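Local coordinates for protein extracellular invertase (PDB 5XH8) that probably hydrolyses the beta-fructofuranosidic bond of sucrose and, with high transfructosylation activity, transfers fructosyl units to build fructooligosaccharides such as 1-kestose, at residues A[263-268]-A[410-415]; A[389-392]-A[398-401]. All coordinates share one frame; numbering follows the deposited sequence.

Contact 1: residues A[263-268]-A[410-415]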
ATOM      1  N   HIS A 263      -3.599 -15.272 -31.972  1.00 34.74           N
ATOM      2  CA  HIS A 263      -4.990 -15.307 -32.457  1.00 34.97           C
ATOM      3  C   HIS A 263      -5.656 -16.647 -32.226  1.00 36.38           C
ATOM      4  O   HIS A 263      -6.744 -16.876 -32.741  1.00 37.83           O
ATOM      5  CB  HIS A 263      -5.032 -14.966 -33.959  1.00 36.48           C
ATOM      6  CG  HIS A 263      -4.571 -13.577 -34.266  1.00 34.95           C
ATOM      7  ND1 HIS A 263      -5.355 -12.467 -34.023  1.00 37.15           N
ATOM      8  CD2 HIS A 263      -3.412 -13.117 -34.785  1.00 33.78           C
ATOM      9  CE1 HIS A 263      -4.685 -11.378 -34.368  1.00 35.71           C
ATOM     10  NE2 HIS A 263      -3.505 -11.748 -34.833  1.00 35.95           N
ATOM     11  N   GLY A 264      -5.027 -17.537 -31.455  1.00 35.09           N
ATOM     12  CA  GLY A 264      -5.543 -18.875 -31.269  1.00 31.12           C
ATOM     13  C   GLY A 264      -6.608 -18.932 -30.210  1.00 32.32           C
ATOM     14  O   GLY A 264      -6.981 -17.922 -29.630  1.00 33.61           O
ATOM     15  N   GLN A 265      -7.079 -20.145 -29.964  1.00 33.19           N
ATOM     16  CA  GLN A 265      -7.964 -20.472 -28.843  1.00 37.13           C
ATOM     17  C   GLN A 265      -7.328 -20.186 -27.488  1.00 34.49           C
ATOM     18  O   GLN A 265      -6.182 -20.534 -27.284  1.00 32.46           O
ATOM     19  CB  GLN A 265      -8.269 -21.960 -28.846  1.00 38.82           C
ATOM     20  CG  GLN A 265      -9.700 -22.306 -29.101  1.00 46.77           C
ATOM     21  CD  GLN A 265      -9.817 -23.788 -29.264  1.00 48.08           C
ATOM     22  OE1 GLN A 265     -10.120 -24.517 -28.322  1.00 51.91           O
ATOM     23  NE2 GLN A 265      -9.460 -24.251 -30.433  1.00 50.85           N
ATOM     24  N   ILE A 266      -8.127 -19.675 -26.557  1.00 33.43           N
ATOM     25  CA  ILE A 266      -7.630 -19.179 -25.272  1.00 32.89           C
ATOM     26  C   ILE A 266      -7.774 -20.252 -24.178  1.00 30.87           C
ATOM     27  O   ILE A 266      -8.839 -20.861 -23.991  1.00 31.07           O
ATOM     28  CB  ILE A 266      -8.330 -17.860 -24.885  1.00 33.48           C
ATOM     29  CG1 ILE A 266      -7.866 -16.744 -25.822  1.00 34.43           C
ATOM     30  CG2 ILE A 266      -8.028 -17.462 -23.436  1.00 35.43           C
ATOM     31  CD1 ILE A 266      -8.735 -15.493 -25.783  1.00 34.53           C
ATOM     32  N   PHE A 267      -6.681 -20.469 -23.466  1.00 28.39           N
ATOM     33  CA  PHE A 267      -6.611 -21.442 -22.371  1.00 28.75           C
ATOM     34  C   PHE A 267      -6.053 -20.755 -21.123  1.00 28.48           C
ATOM     35  O   PHE A 267      -5.329 -19.757 -21.232  1.00 26.78           O
ATOM     36  CB  PHE A 267      -5.648 -22.566 -22.736  1.00 29.33           C
ATOM     37  CG  PHE A 267      -6.157 -23.521 -23.789  1.00 31.12           C
ATOM     38  CD1 PHE A 267      -6.056 -23.210 -25.146  1.00 33.98           C
ATOM     39  CD2 PHE A 267      -6.661 -24.767 -23.426  1.00 32.43           C
ATOM     40  CE1 PHE A 267      -6.485 -24.116 -26.122  1.00 35.79           C
ATOM     41  CE2 PHE A 267      -7.096 -25.674 -24.395  1.00 36.38           C
ATOM     42  CZ  PHE A 267      -7.012 -25.344 -25.741  1.00 35.58           C
ATOM     43  N   THR A 268      -6.368 -21.310 -19.958  1.00 27.34           N
ATOM     44  CA  THR A 268      -5.707 -20.919 -18.711  1.00 28.77           C
ATOM     45  C   THR A 268      -5.272 -22.184 -17.972  1.00 28.53           C
ATOM     46  O   THR A 268      -5.937 -23.227 -18.096  1.00 30.43           O
ATOM     47  CB  THR A 268      -6.622 -20.042 -17.821  1.00 29.72           C
ATOM     48  OG1 THR A 268      -5.943 -19.668 -16.605  1.00 29.86           O
ATOM     49  CG2 THR A 268      -7.940 -20.757 -17.486  1.00 29.42           C
ATOM     50  N   GLU A 410     -14.410 -35.661 -35.093  1.00 47.62           N
ATOM     51  CA  GLU A 410     -13.097 -35.147 -34.705  1.00 48.09           C
ATOM     52  C   GLU A 410     -13.210 -34.507 -33.314  1.00 48.57           C
ATOM     53  O   GLU A 410     -14.071 -33.643 -33.078  1.00 46.38           O
ATOM     54  CB  GLU A 410     -12.589 -34.117 -35.696  1.00 48.32           C
ATOM     55  CG  GLU A 410     -11.127 -33.773 -35.471  1.00 50.16           C
ATOM     56  CD  GLU A 410     -10.573 -32.832 -36.505  1.00 51.71           C
ATOM     57  OE1 GLU A 410     -11.314 -31.933 -36.947  1.00 57.73           O
ATOM     58  OE2 GLU A 410      -9.391 -32.986 -36.876  1.00 56.29           O
ATOM     59  N   LEU A 411     -12.350 -34.942 -32.396  1.00 48.00           N
ATOM     60  CA  LEU A 411     -12.306 -34.370 -31.055  1.00 43.81           C
ATOM     61  C   LEU A 411     -11.163 -33.386 -30.937  1.00 43.47           C
ATOM     62  O   LEU A 411     -10.163 -33.472 -31.671  1.00 43.27           O
ATOM     63  CB  LEU A 411     -12.157 -35.453 -29.998  1.00 43.56           C
ATOM     64  CG  LEU A 411     -13.293 -36.466 -29.839  1.00 43.03           C
ATOM     65  CD1 LEU A 411     -12.999 -37.365 -28.649  1.00 40.69           C
ATOM     66  CD2 LEU A 411     -14.651 -35.778 -29.685  1.00 43.83           C
ATOM     67  N   GLN A 412     -11.335 -32.445 -30.010  1.00 42.63           N
ATOM     68  CA  GLN A 412     -10.328 -31.436 -29.691  1.00 41.10           C
ATOM     69  C   GLN A 412     -10.059 -31.464 -28.186  1.00 38.03           C
ATOM     70  O   GLN A 412     -10.983 -31.614 -27.386  1.00 34.97           O
ATOM     71  CB  GLN A 412     -10.840 -30.063 -30.101  1.00 41.33           C
ATOM     72  CG  GLN A 412      -9.801 -28.958 -30.109  1.00 41.94           C
ATOM     73  CD  GLN A 412     -10.434 -27.576 -30.100  1.00 39.41           C
ATOM     74  OE1 GLN A 412     -11.168 -27.214 -29.184  1.00 38.36           O
ATOM     75  NE2 GLN A 412     -10.150 -26.807 -31.119  1.00 39.54           N
ATOM     76  N   THR A 413      -8.787 -31.313 -27.816  1.00 38.03           N
ATOM     77  CA  THR A 413      -8.376 -31.275 -26.413  1.00 33.33           C
ATOM     78  C   THR A 413      -7.027 -30.567 -26.294  1.00 33.44           C
ATOM     79  O   THR A 413      -6.420 -30.151 -27.303  1.00 33.52           O
ATOM     80  CB  THR A 413      -8.295 -32.695 -25.824  1.00 33.90           C
ATOM     81  OG1 THR A 413      -8.196 -32.634 -24.402  1.00 33.90           O
ATOM     82  CG2 THR A 413      -7.110 -33.454 -26.354  1.00 33.47           C
ATOM     83  N   LEU A 414      -6.545 -30.431 -25.063  1.00 32.38           N
ATOM     84  CA  LEU A 414      -5.220 -29.839 -24.846  1.00 30.56           C
ATOM     85  C   LEU A 414      -4.141 -30.915 -25.032  1.00 29.68           C
ATOM     86  O   LEU A 414      -4.161 -31.961 -24.370  1.00 30.22           O
ATOM     87  CB  LEU A 414      -5.100 -29.205 -23.453  1.00 29.54           C
ATOM     88  CG  LEU A 414      -3.743 -28.535 -23.181  1.00 29.41           C
ATOM     89  CD1 LEU A 414      -3.595 -27.267 -24.008  1.00 29.50           C
ATOM     90  CD2 LEU A 414      -3.542 -28.251 -21.699  1.00 29.89           C
ATOM     91  N   GLY A 415      -3.216 -30.629 -25.933  1.00 28.00           N
ATOM     92  CA  GLY A 415      -2.034 -31.455 -26.143  1.00 30.89           C
ATOM     93  C   GLY A 415      -0.966 -31.105 -25.116  1.00 31.04           C
ATOM     94  O   GLY A 415      -0.639 -29.920 -24.936  1.00 32.15           O
TER
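Leu414 lays its CB and one branch against the ring of Phe267, and tracing that side chain outward gives the geometry. Its CB already stands 4.2 Å from Phe267 CE2. The first torsion puts CG anti to the backbone N (chi1 -179°), and the turn at the next bond then brings the CD1 methyl over the phenyl face. There Leu414 CD1 lies 3.9 Å from Phe267 CE2 and 4.0 Å from Phe267 CD2. The methyl is 24° off the ring normal, displaced toward the rim, so the contact is a CH-pi interaction over the face. Strand 265-274 belongs to one antiparallel blade of the GH32 beta-propeller, while strand 408-418 belongs to the sheet built on strand 366-385. The contact therefore joins two separate sheets by side chains, with CA atoms 8.9 Å apart even at Phe267 and Leu414. Val378 of strand 366-385 also touches Phe267, and Trp291 of strand 286-298 touches Leu414. Toward the more exposed end, the amides of Gln265 and Gln412 approach from opposite directions on extended side chains. Their planes are 30° apart, and Gln265 CD comes within 3.9 Å of Gln412 CD.

Contact 2: residues A[389-392]-A[398-401]; sequences LARE and QVVS
CG of Arg391 sits anti to its carbonyl carbon (chi1 -71°), and a sharp bend at the next bond (chi2 -81°) turns the rest of the chain toward Val399. The side chain of Arg391 starts out leading away from strand 398-403, and the bend brings its end back toward it. Beyond it the chain is extended and crosses the side chain of Val399 at about a right angle. Val399, by contrast, starts out toward the helix, with CG1 anti to its backbone N (chi1 172°) and CG2 beside that N. Both methyls meet the guanidinium. CG2 of Val399 lies 3.8 Å above the guanidinium plane of Arg391, shifted toward the rim of the group, and is 4.0 Å from Arg391 CZ. CG1 of Val399 is 3.9 Å from Arg391 NH1. A lesser touch comes from the helix backbone, where Ala390 O lies 4.2 Å from Val399 CG2. The same carbonyl accepts a hydrogen bond from Trp397 NE1, so helix 388-391 is also tied to the short connection leading into strand 398-403. Arg391 NH2 forms a salt bridge with Asp386, which probably helps to fix the rotation of the guanidinium. No hydrogen bond links the two segments. The chemistry is thus divided: valine methyls cover a face of the cationic group by van der Waals contact, while its charge is met by a carboxylate.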
ATOM      1  N   LEU A 389     -19.350 -42.274 -25.392  1.00 51.78           N
ATOM      2  CA  LEU A 389     -17.996 -42.011 -24.894  1.00 51.21           C
ATOM      3  C   LEU A 389     -17.448 -40.708 -25.456  1.00 50.27           C
ATOM      4  O   LEU A 389     -16.920 -39.884 -24.706  1.00 51.25           O
ATOM      5  CB  LEU A 389     -17.041 -43.151 -25.241  1.00 48.97           C
ATOM      6  CG  LEU A 389     -17.341 -44.527 -24.645  1.00 49.29           C
ATOM      7  CD1 LEU A 389     -16.349 -45.527 -25.210  1.00 49.79           C
ATOM      8  CD2 LEU A 389     -17.300 -44.531 -23.129  1.00 49.04           C
ATOM      9  N   ALA A 390     -17.589 -40.529 -26.766  1.00 45.87           N
ATOM     10  CA  ALA A 390     -17.101 -39.329 -27.440  1.00 47.22           C
ATOM     11  C   ALA A 390     -17.916 -38.071 -27.123  1.00 47.23           C
ATOM     12  O   ALA A 390     -17.366 -36.974 -27.125  1.00 43.77           O
ATOM     13  CB  ALA A 390     -17.049 -39.548 -28.942  1.00 46.64           C
ATOM     14  N   ARG A 391     -19.213 -38.242 -26.857  1.00 48.44           N
ATOM     15  CA  ARG A 391     -20.164 -37.124 -26.719  1.00 47.11           C
ATOM     16  C   ARG A 391     -20.380 -36.658 -25.281  1.00 44.97           C
ATOM     17  O   ARG A 391     -21.106 -35.695 -25.070  1.00 44.19           O
ATOM     18  CB  ARG A 391     -21.542 -37.504 -27.324  1.00 47.24           C
ATOM     19  CG  ARG A 391     -21.571 -37.600 -28.838  1.00 45.79           C
ATOM     20  CD  ARG A 391     -21.708 -36.236 -29.493  1.00 46.54           C
ATOM     21  NE  ARG A 391     -21.575 -36.337 -30.944  1.00 47.79           N
ATOM     22  CZ  ARG A 391     -21.645 -35.310 -31.785  1.00 50.31           C
ATOM     23  NH1 ARG A 391     -21.831 -34.076 -31.334  1.00 51.56           N
ATOM     24  NH2 ARG A 391     -21.512 -35.509 -33.094  1.00 50.53           N
ATOM     25  N   GLU A 392     -19.775 -37.320 -24.296  1.00 44.34           N
ATOM     26  CA  GLU A 392     -19.986 -36.953 -22.900  1.00 44.89           C
ATOM     27  C   GLU A 392     -19.586 -35.489 -22.718  1.00 45.96           C
ATOM     28  O   GLU A 392     -18.605 -35.038 -23.312  1.00 44.93           O
ATOM     29  CB  GLU A 392     -19.159 -37.857 -21.990  1.00 48.71           C
ATOM     30  CG  GLU A 392     -19.370 -37.631 -20.506  1.00 48.85           C
ATOM     31  CD  GLU A 392     -18.738 -38.718 -19.664  1.00 52.03           C
ATOM     32  OE1 GLU A 392     -18.396 -38.442 -18.499  1.00 57.26           O
ATOM     33  OE2 GLU A 392     -18.568 -39.854 -20.154  1.00 54.11           O
ATOM     34  N   GLN A 398     -13.884 -31.748 -26.703  1.00 41.86           N
ATOM     35  CA  GLN A 398     -15.128 -31.402 -27.399  1.00 44.19           C
ATOM     36  C   GLN A 398     -15.107 -31.788 -28.881  1.00 43.44           C
ATOM     37  O   GLN A 398     -14.040 -31.824 -29.540  1.00 41.48           O
ATOM     38  CB  GLN A 398     -15.434 -29.916 -27.258  1.00 45.81           C
ATOM     39  CG  GLN A 398     -14.409 -29.010 -27.909  1.00 47.79           C
ATOM     40  CD  GLN A 398     -14.534 -27.570 -27.468  1.00 50.76           C
ATOM     41  OE1 GLN A 398     -15.547 -27.164 -26.900  1.00 50.83           O
ATOM     42  NE2 GLN A 398     -13.498 -26.783 -27.738  1.00 53.73           N
ATOM     43  N   VAL A 399     -16.311 -32.041 -29.392  1.00 43.01           N
ATOM     44  CA  VAL A 399     -16.507 -32.394 -30.791  1.00 42.85           C
ATOM     45  C   VAL A 399     -16.351 -31.125 -31.607  1.00 39.06           C
ATOM     46  O   VAL A 399     -17.022 -30.157 -31.333  1.00 42.78           O
ATOM     47  CB  VAL A 399     -17.921 -32.998 -31.010  1.00 45.79           C
ATOM     48  CG1 VAL A 399     -18.214 -33.191 -32.498  1.00 46.37           C
ATOM     49  CG2 VAL A 399     -18.077 -34.317 -30.239  1.00 43.82           C
ATOM     50  N   VAL A 400     -15.453 -31.122 -32.582  1.00 39.74           N
ATOM     51  CA  VAL A 400     -15.289 -29.968 -33.497  1.00 44.15           C
ATOM     52  C   VAL A 400     -15.697 -30.230 -34.967  1.00 47.49           C
ATOM     53  O   VAL A 400     -15.706 -29.294 -35.776  1.00 46.68           O
ATOM     54  CB  VAL A 400     -13.852 -29.406 -33.486  1.00 44.47           C
ATOM     55  CG1 VAL A 400     -13.467 -28.975 -32.071  1.00 46.41           C
ATOM     56  CG2 VAL A 400     -12.846 -30.393 -34.070  1.00 44.03           C
ATOM     57  N   SER A 401     -15.972 -31.489 -35.317  1.00 51.42           N
ATOM     58  CA  SER A 401     -16.627 -31.841 -36.592  1.00 52.26           C
ATOM     59  C   SER A 401     -17.169 -33.261 -36.517  1.00 58.10           C
ATOM     60  O   SER A 401     -16.843 -34.014 -35.588  1.00 56.27           O
ATOM     61  CB  SER A 401     -15.678 -31.716 -37.774  1.00 50.18           C
ATOM     62  OG  SER A 401     -14.596 -32.597 -37.627  1.00 51.71           O
TER

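Strands 398-403 and 408-418 follow each other in the chain and pair antiparallel, which couples contact 2 directly to contact 1; their centres are 14 Å apart. Val400 N lies 2.9 Å from Glu410 O, a probable backbone hydrogen bond. Packing continues between the two: Val399 CG2 is 3.8 Å from Leu411 CD2, and Val400 CG1 is 3.5 Å from Gln412 CB. Contact 1 is largely buried and attaches this sheet to the neighbouring blade, whereas contact 2 holds a short helix near the surface. A bound glycerol lies about 14 Å from the side chain of Gln412, and one lies about 12 Å from that of Arg391, so neither side chain touches the glycerol measured from it.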